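Local coordinates for protein succinyl-CoA ligase (ADP-forming) subunit alpha (Methanosaeta concilii, PDB 6HXI) that belongs to the succinyl-CoA ligase alpha-subunit family, joins a CoA-ligase region to a citrate-synthase-like one, and is seen with bound coenzyme A, at residues Ile202-Ile216 and Ile228-Ile242. Sequence-based numbering, arbitrary orientation.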
ATOM      1  N   ILE B 202      -1.198  53.938 -23.409  1.00 40.10           N
ATOM      2  CA  ILE B 202      -0.650  53.359 -24.649  1.00 40.08           C
ATOM      3  C   ILE B 202       0.728  52.671 -24.447  1.00 42.41           C
ATOM      4  O   ILE B 202       1.231  52.029 -25.377  1.00 40.21           O
ATOM      5  CB  ILE B 202      -0.622  54.379 -25.822  1.00 44.26           C
ATOM      6  CG1 ILE B 202       0.280  55.600 -25.511  1.00 45.65           C
ATOM      7  CG2 ILE B 202      -2.035  54.799 -26.216  1.00 45.62           C
ATOM      8  CD1 ILE B 202       1.010  56.191 -26.754  1.00 44.96           C
ATOM      9  N   GLY B 203       1.299  52.798 -23.241  1.00 38.53           N
ATOM     10  CA  GLY B 203       2.614  52.266 -22.898  1.00 37.82           C
ATOM     11  C   GLY B 203       3.668  53.330 -23.123  1.00 46.00           C
ATOM     12  O   GLY B 203       3.384  54.362 -23.739  1.00 47.66           O
ATOM     13  N   GLY B 204       4.875  53.086 -22.638  1.00 43.49           N
ATOM     14  CA  GLY B 204       5.974  54.037 -22.772  1.00 44.44           C
ATOM     15  C   GLY B 204       7.004  53.727 -23.840  1.00 48.18           C
ATOM     16  O   GLY B 204       8.088  54.315 -23.854  1.00 50.14           O
ATOM     17  N   ASP B 205       6.678  52.822 -24.750  1.00 42.26           N
ATOM     18  CA  ASP B 205       7.590  52.452 -25.810  1.00 42.17           C
ATOM     19  C   ASP B 205       7.603  53.508 -26.928  1.00 46.35           C
ATOM     20  O   ASP B 205       6.585  54.173 -27.162  1.00 47.20           O
ATOM     21  CB  ASP B 205       7.255  51.044 -26.346  1.00 43.29           C
ATOM     22  CG  ASP B 205       7.621  49.868 -25.423  1.00 52.88           C
ATOM     23  OD1 ASP B 205       8.404  50.069 -24.470  1.00 55.19           O
ATOM     24  OD2 ASP B 205       7.154  48.751 -25.677  1.00 55.53           O
ATOM     25  N   ARG B 206       8.759  53.668 -27.607  1.00 41.76           N
ATOM     26  CA  ARG B 206       8.919  54.625 -28.710  1.00 43.76           C
ATOM     27  C   ARG B 206       7.926  54.380 -29.878  1.00 47.59           C
ATOM     28  O   ARG B 206       7.489  55.341 -30.513  1.00 48.22           O
ATOM     29  CB  ARG B 206      10.376  54.640 -29.227  1.00 44.31           C
ATOM     30  CG  ARG B 206      10.698  55.916 -30.002  1.00 50.39           C
ATOM     31  CD  ARG B 206      12.181  56.150 -30.258  1.00 67.16           C
ATOM     32  NE  ARG B 206      12.906  56.581 -29.062  1.00 77.98           N
ATOM     33  CZ  ARG B 206      13.135  57.847 -28.749  1.00 87.45           C
ATOM     34  NH1 ARG B 206      13.809  58.152 -27.651  1.00 74.34           N
ATOM     35  NH2 ARG B 206      12.692  58.821 -29.534  1.00 71.71           N
ATOM     36  N   TYR B 207       7.582  53.106 -30.146  1.00 43.00           N
ATOM     37  CA  TYR B 207       6.693  52.714 -31.240  1.00 43.26           C
ATOM     38  C   TYR B 207       5.525  51.937 -30.671  1.00 47.26           C
ATOM     39  O   TYR B 207       5.624  50.721 -30.521  1.00 48.12           O
ATOM     40  CB  TYR B 207       7.471  51.920 -32.312  1.00 44.38           C
ATOM     41  CG  TYR B 207       8.616  52.720 -32.889  1.00 47.43           C
ATOM     42  CD1 TYR B 207       8.414  53.603 -33.950  1.00 50.59           C
ATOM     43  CD2 TYR B 207       9.892  52.652 -32.330  1.00 48.20           C
ATOM     44  CE1 TYR B 207       9.458  54.386 -34.452  1.00 50.54           C
ATOM     45  CE2 TYR B 207      10.942  53.431 -32.823  1.00 49.85           C
ATOM     46  CZ  TYR B 207      10.718  54.293 -33.886  1.00 54.59           C
ATOM     47  OH  TYR B 207      11.744  55.065 -34.355  1.00 55.80           O
ATOM     48  N   PRO B 208       4.429  52.603 -30.245  1.00 42.96           N
ATOM     49  CA  PRO B 208       3.335  51.831 -29.624  1.00 42.61           C
ATOM     50  C   PRO B 208       2.444  51.139 -30.657  1.00 48.53           C
ATOM     51  O   PRO B 208       2.543  51.435 -31.843  1.00 48.60           O
ATOM     52  CB  PRO B 208       2.581  52.892 -28.825  1.00 44.50           C
ATOM     53  CG  PRO B 208       2.793  54.187 -29.644  1.00 48.30           C
ATOM     54  CD  PRO B 208       4.119  54.055 -30.312  1.00 43.69           C
ATOM     55  N   GLY B 209       1.587  50.224 -30.196  1.00 44.44           N
ATOM     56  CA  GLY B 209       0.636  49.511 -31.042  1.00 44.25           C
ATOM     57  C   GLY B 209      -0.425  50.461 -31.556  1.00 48.58           C
ATOM     58  O   GLY B 209      -0.895  50.327 -32.691  1.00 51.22           O
ATOM     59  N   SER B 210      -0.778  51.455 -30.716  1.00 42.59           N
ATOM     60  CA  SER B 210      -1.730  52.516 -31.020  1.00 42.63           C
ATOM     61  C   SER B 210      -1.218  53.795 -30.367  1.00 49.40           C
ATOM     62  O   SER B 210      -0.695  53.761 -29.247  1.00 50.00           O
ATOM     63  CB  SER B 210      -3.121  52.177 -30.492  1.00 44.38           C
ATOM     64  OG  SER B 210      -3.107  51.870 -29.106  1.00 47.96           O
ATOM     65  N   ASN B 211      -1.318  54.905 -31.090  1.00 46.54           N
ATOM     66  CA  ASN B 211      -0.883  56.212 -30.629  1.00 47.40           C
ATOM     67  C   ASN B 211      -1.987  56.840 -29.801  1.00 53.53           C
ATOM     68  O   ASN B 211      -3.125  56.366 -29.836  1.00 52.65           O
ATOM     69  CB  ASN B 211      -0.503  57.090 -31.839  1.00 51.50           C
ATOM     70  CG  ASN B 211       0.795  56.624 -32.475  1.00 70.65           C
ATOM     71  OD1 ASN B 211       0.799  55.910 -33.483  1.00 66.03           O
ATOM     72  ND2 ASN B 211       1.924  56.909 -31.817  1.00 54.89           N
ATOM     73  N   MET B 212      -1.660  57.880 -29.028  1.00 52.12           N
ATOM     74  CA  MET B 212      -2.656  58.549 -28.200  1.00 52.79           C
ATOM     75  C   MET B 212      -3.815  59.084 -29.033  1.00 56.82           C
ATOM     76  O   MET B 212      -4.967  58.961 -28.605  1.00 56.78           O
ATOM     77  CB  MET B 212      -2.034  59.684 -27.380  1.00 56.20           C
ATOM     78  CG  MET B 212      -1.236  59.215 -26.182  1.00 59.21           C
ATOM     79  SD  MET B 212      -0.482  60.655 -25.392  1.00 65.21           S
ATOM     80  CE  MET B 212       0.150  59.962 -24.050  1.00 60.86           C
ATOM     81  N   LEU B 213      -3.518  59.657 -30.228  1.00 54.29           N
ATOM     82  CA  LEU B 213      -4.537  60.235 -31.119  1.00 54.99           C
ATOM     83  C   LEU B 213      -5.609  59.242 -31.535  1.00 57.83           C
ATOM     84  O   LEU B 213      -6.766  59.639 -31.610  1.00 59.29           O
ATOM     85  CB  LEU B 213      -3.937  60.943 -32.353  1.00 56.33           C
ATOM     86  CG  LEU B 213      -4.944  61.685 -33.269  1.00 62.48           C
ATOM     87  CD1 LEU B 213      -5.661  62.835 -32.528  1.00 63.75           C
ATOM     88  CD2 LEU B 213      -4.284  62.157 -34.551  1.00 65.84           C
ATOM     89  N   ASP B 214      -5.250  57.957 -31.763  1.00 53.02           N
ATOM     90  CA  ASP B 214      -6.207  56.905 -32.138  1.00 51.87           C
ATOM     91  C   ASP B 214      -7.368  56.898 -31.135  1.00 55.08           C
ATOM     92  O   ASP B 214      -8.535  57.028 -31.542  1.00 55.25           O
ATOM     93  CB  ASP B 214      -5.519  55.519 -32.183  1.00 52.30           C
ATOM     94  CG  ASP B 214      -4.291  55.412 -33.077  1.00 67.23           C
ATOM     95  OD1 ASP B 214      -3.880  56.445 -33.659  1.00 68.90           O
ATOM     96  OD2 ASP B 214      -3.731  54.293 -33.186  1.00 72.92           O
ATOM     97  N   HIS B 215      -7.017  56.836 -29.815  1.00 49.62           N
ATOM     98  CA  HIS B 215      -7.951  56.844 -28.698  1.00 48.65           C
ATOM     99  C   HIS B 215      -8.630  58.184 -28.540  1.00 54.28           C
ATOM    100  O   HIS B 215      -9.835  58.179 -28.340  1.00 54.46           O
ATOM    101  CB  HIS B 215      -7.292  56.359 -27.404  1.00 47.46           C
ATOM    102  CG  HIS B 215      -6.586  55.042 -27.588  1.00 49.34           C
ATOM    103  ND1 HIS B 215      -7.289  53.854 -27.682  1.00 50.45           N
ATOM    104  CD2 HIS B 215      -5.274  54.785 -27.774  1.00 50.17           C
ATOM    105  CE1 HIS B 215      -6.388  52.910 -27.900  1.00 48.70           C
ATOM    106  NE2 HIS B 215      -5.159  53.417 -27.954  1.00 49.28           N
ATOM    107  N   ILE B 216      -7.900  59.326 -28.705  1.00 51.79           N
ATOM    108  CA  ILE B 216      -8.482  60.674 -28.604  1.00 52.93           C
ATOM    109  C   ILE B 216      -9.587  60.871 -29.659  1.00 59.28           C
ATOM    110  O   ILE B 216     -10.638  61.456 -29.349  1.00 59.11           O
ATOM    111  CB  ILE B 216      -7.417  61.817 -28.608  1.00 56.37           C
ATOM    112  CG1 ILE B 216      -6.589  61.782 -27.307  1.00 55.17           C
ATOM    113  CG2 ILE B 216      -8.079  63.205 -28.788  1.00 57.89           C
ATOM    114  CD1 ILE B 216      -5.379  62.728 -27.224  1.00 56.99           C
ATOM    115  N   ILE B 228     -11.920  65.643 -22.808  1.00 58.40           N
ATOM    116  CA  ILE B 228     -10.745  64.801 -23.107  1.00 56.03           C
ATOM    117  C   ILE B 228      -9.553  65.245 -22.235  1.00 58.15           C
ATOM    118  O   ILE B 228      -9.368  66.430 -21.994  1.00 58.81           O
ATOM    119  CB  ILE B 228     -10.393  64.670 -24.625  1.00 59.51           C
ATOM    120  CG1 ILE B 228     -11.666  64.414 -25.492  1.00 60.61           C
ATOM    121  CG2 ILE B 228      -9.338  63.560 -24.856  1.00 58.55           C
ATOM    122  CD1 ILE B 228     -11.512  64.623 -27.020  1.00 59.04           C
ATOM    123  N   ALA B 229      -8.813  64.293 -21.683  1.00 52.76           N
ATOM    124  CA  ALA B 229      -7.660  64.597 -20.837  1.00 51.58           C
ATOM    125  C   ALA B 229      -6.510  63.693 -21.227  1.00 56.05           C
ATOM    126  O   ALA B 229      -6.720  62.495 -21.398  1.00 54.09           O
ATOM    127  CB  ALA B 229      -8.017  64.388 -19.371  1.00 51.12           C
ATOM    128  N   CYS B 230      -5.300  64.246 -21.400  1.00 55.15           N
ATOM    129  CA  CYS B 230      -4.168  63.372 -21.696  1.00 54.94           C
ATOM    130  C   CYS B 230      -2.892  63.774 -20.986  1.00 55.70           C
ATOM    131  O   CYS B 230      -2.713  64.918 -20.594  1.00 55.45           O
ATOM    132  CB  CYS B 230      -3.946  63.173 -23.189  1.00 56.49           C
ATOM    133  SG  CYS B 230      -3.337  64.623 -24.044  1.00 62.98           S
ATOM    134  N   LEU B 231      -2.042  62.789 -20.765  1.00 51.00           N
ATOM    135  CA  LEU B 231      -0.771  62.942 -20.083  1.00 50.91           C
ATOM    136  C   LEU B 231       0.301  62.250 -20.919  1.00 51.40           C
ATOM    137  O   LEU B 231       0.292  61.035 -21.038  1.00 48.41           O
ATOM    138  CB  LEU B 231      -0.879  62.309 -18.683  1.00 50.01           C
ATOM    139  CG  LEU B 231       0.264  62.535 -17.700  1.00 55.55           C
ATOM    140  CD1 LEU B 231       0.341  63.987 -17.257  1.00 57.54           C
ATOM    141  CD2 LEU B 231       0.117  61.601 -16.482  1.00 57.69           C
ATOM    142  N   GLY B 232       1.161  63.041 -21.538  1.00 47.68           N
ATOM    143  CA  GLY B 232       2.257  62.545 -22.354  1.00 47.22           C
ATOM    144  C   GLY B 232       3.587  62.667 -21.643  1.00 51.90           C
ATOM    145  O   GLY B 232       3.626  62.934 -20.437  1.00 50.98           O
ATOM    146  N   GLU B 233       4.687  62.441 -22.385  1.00 49.54           N
ATOM    147  CA  GLU B 233       6.063  62.557 -21.873  1.00 50.02           C
ATOM    148  C   GLU B 233       7.041  62.885 -23.003  1.00 53.73           C
ATOM    149  O   GLU B 233       6.716  62.702 -24.180  1.00 53.68           O
ATOM    150  CB  GLU B 233       6.511  61.306 -21.062  1.00 50.19           C
ATOM    151  CG  GLU B 233       6.695  60.052 -21.888  1.00 61.74           C
ATOM    152  CD  GLU B 233       7.225  58.809 -21.197  1.00 89.41           C
ATOM    153  OE1 GLU B 233       7.467  58.840 -19.964  1.00 72.33           O
ATOM    154  OE2 GLU B 233       7.420  57.799 -21.917  1.00 86.28           O
ATOM    155  N   LEU B 234       8.233  63.363 -22.645  1.00 50.30           N
ATOM    156  CA  LEU B 234       9.302  63.695 -23.586  1.00 51.28           C
ATOM    157  C   LEU B 234       9.723  62.478 -24.427  1.00 57.27           C
ATOM    158  O   LEU B 234       9.457  61.325 -24.031  1.00 53.54           O
ATOM    159  CB  LEU B 234      10.502  64.306 -22.846  1.00 52.16           C
ATOM    160  CG  LEU B 234      11.471  63.382 -22.107  1.00 56.62           C
ATOM    161  CD1 LEU B 234      12.588  64.182 -21.522  1.00 58.51           C
ATOM    162  CD2 LEU B 234      10.791  62.599 -20.972  1.00 58.90           C
ATOM    163  N   GLY B 235      10.360  62.754 -25.573  1.00 56.93           N
ATOM    164  CA  GLY B 235      10.819  61.729 -26.504  1.00 56.84           C
ATOM    165  C   GLY B 235       9.730  61.329 -27.475  1.00 61.20           C
ATOM    166  O   GLY B 235       8.557  61.180 -27.089  1.00 60.64           O
ATOM    167  N   GLY B 236      10.114  61.178 -28.740  1.00 57.70           N
ATOM    168  CA  GLY B 236       9.186  60.830 -29.812  1.00 57.78           C
ATOM    169  C   GLY B 236       8.272  61.977 -30.190  1.00 62.92           C
ATOM    170  O   GLY B 236       8.267  63.014 -29.519  1.00 63.26           O
ATOM    171  N   GLU B 237       7.469  61.786 -31.247  1.00 60.21           N
ATOM    172  CA  GLU B 237       6.603  62.855 -31.777  1.00 61.77           C
ATOM    173  C   GLU B 237       5.101  62.552 -31.746  1.00 65.90           C
ATOM    174  O   GLU B 237       4.347  63.160 -32.519  1.00 68.40           O
ATOM    175  CB  GLU B 237       7.039  63.208 -33.210  1.00 64.17           C
ATOM    176  CG  GLU B 237       8.272  64.078 -33.295  1.00 77.94           C
ATOM    177  CD  GLU B 237       8.605  64.469 -34.721  1.00106.80           C
ATOM    178  OE1 GLU B 237       7.923  65.370 -35.262  1.00 96.26           O
ATOM    179  OE2 GLU B 237       9.509  63.838 -35.316  1.00107.65           O
ATOM    180  N   ASP B 238       4.673  61.618 -30.877  1.00 58.55           N
ATOM    181  CA  ASP B 238       3.279  61.189 -30.743  1.00 57.35           C
ATOM    182  C   ASP B 238       2.321  62.356 -30.460  1.00 61.04           C
ATOM    183  O   ASP B 238       1.308  62.485 -31.140  1.00 62.98           O
ATOM    184  CB  ASP B 238       3.166  60.080 -29.667  1.00 57.22           C
ATOM    185  CG  ASP B 238       1.753  59.628 -29.269  1.00 62.53           C
ATOM    186  OD1 ASP B 238       1.032  60.420 -28.630  1.00 62.03           O
ATOM    187  OD2 ASP B 238       1.417  58.445 -29.499  1.00 64.68           O
ATOM    188  N   GLU B 239       2.649  63.203 -29.472  1.00 55.71           N
ATOM    189  CA  GLU B 239       1.826  64.344 -29.027  1.00 55.81           C
ATOM    190  C   GLU B 239       1.613  65.390 -30.135  1.00 61.09           C
ATOM    191  O   GLU B 239       0.609  66.101 -30.120  1.00 61.37           O
ATOM    192  CB  GLU B 239       2.388  64.978 -27.740  1.00 56.65           C
ATOM    193  CG  GLU B 239       2.392  64.054 -26.531  1.00 55.75           C
ATOM    194  CD  GLU B 239       3.570  63.106 -26.363  1.00 68.97           C
ATOM    195  OE1 GLU B 239       4.309  62.848 -27.341  1.00 62.86           O
ATOM    196  OE2 GLU B 239       3.749  62.605 -25.231  1.00 58.07           O
ATOM    197  N   TYR B 240       2.519  65.420 -31.130  1.00 57.98           N
ATOM    198  CA  TYR B 240       2.414  66.303 -32.289  1.00 59.44           C
ATOM    199  C   TYR B 240       1.308  65.852 -33.253  1.00 65.34           C
ATOM    200  O   TYR B 240       0.892  66.640 -34.094  1.00 67.17           O
ATOM    201  CB  TYR B 240       3.776  66.499 -32.984  1.00 60.60           C
ATOM    202  CG  TYR B 240       4.719  67.318 -32.133  1.00 62.90           C
ATOM    203  CD1 TYR B 240       4.590  68.702 -32.052  1.00 67.33           C
ATOM    204  CD2 TYR B 240       5.708  66.705 -31.364  1.00 62.20           C
ATOM    205  CE1 TYR B 240       5.426  69.459 -31.230  1.00 68.66           C
ATOM    206  CE2 TYR B 240       6.560  67.454 -30.554  1.00 63.31           C
ATOM    207  CZ  TYR B 240       6.404  68.829 -30.480  1.00 70.44           C
ATOM    208  OH  TYR B 240       7.232  69.568 -29.679  1.00 71.54           O
ATOM    209  N   MET B 241       0.799  64.609 -33.102  1.00 62.40           N
ATOM    210  CA  MET B 241      -0.327  64.124 -33.908  1.00 62.51           C
ATOM    211  C   MET B 241      -1.590  64.781 -33.359  1.00 65.81           C
ATOM    212  O   MET B 241      -2.468  65.172 -34.135  1.00 67.35           O
ATOM    213  CB  MET B 241      -0.466  62.591 -33.850  1.00 63.05           C
ATOM    214  CG  MET B 241       0.626  61.838 -34.588  1.00 67.18           C
ATOM    215  SD  MET B 241       0.740  60.089 -34.101  1.00 70.83           S
ATOM    216  CE  MET B 241      -0.749  59.434 -34.917  1.00 68.33           C
ATOM    217  N   ILE B 242      -1.643  64.937 -32.015  1.00 60.57           N
ATOM    218  CA  ILE B 242      -2.755  65.535 -31.268  1.00 60.55           C
ATOM    219  C   ILE B 242      -2.834  67.012 -31.554  1.00 66.42           C
ATOM    220  O   ILE B 242      -3.902  67.492 -31.924  1.00 67.72           O
ATOM    221  CB  ILE B 242      -2.685  65.223 -29.741  1.00 61.84           C
ATOM    222  CG1 ILE B 242      -2.593  63.684 -29.476  1.00 59.77           C
ATOM    223  CG2 ILE B 242      -3.868  65.851 -28.978  1.00 62.08           C
ATOM    224  CD1 ILE B 242      -1.806  63.325 -28.251  1.00 56.29           C
TER
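Asp238 accepts two hydrogen bonds, from Asn211 and Met212, on one carboxylate oxygen, a compact example of one acceptor serving a side chain and a backbone together. Its OD2 takes Asn211 ND2 at 2.8 Å on the anti side, somewhat out of the carboxylate plane, although it lies in the plane of the Asn211 amide. The syn lone pair of OD2 receives the backbone N of Met212 at 3.2 Å, and the two bonds should restrain rotation of the carboxylate. OD1 is buried against Met212 CB with no polar partner. Met241 SD lies 3.8 Å from Asn211 CG, and the bend at chi3 (73°) turns CE back onto Asn211 CB. Met212 instead runs extended beyond CG (chi2 176°, chi3 173°), which carries CE to the backbone of Leu231 and Gly232, 3.2 Å from Leu231 O. Ile216 CD1 packs at 3.7 Å on Ile242 CG1, crossing that side chain at about a right angle, while its CG1 and CG2 rest on Ile228 CG2. Within the CoA-ligase region, residues 212-216 run nearly antiparallel to strand 228-233, which lies between parallel strands 172-176 and 255-260; Val175 and Leu255 extend the apolar floor, Phe294 of helix 287-297 packs against Ile242, and Tyr126 of the neighbouring citrate lyase chain against Asn211 and Asp238.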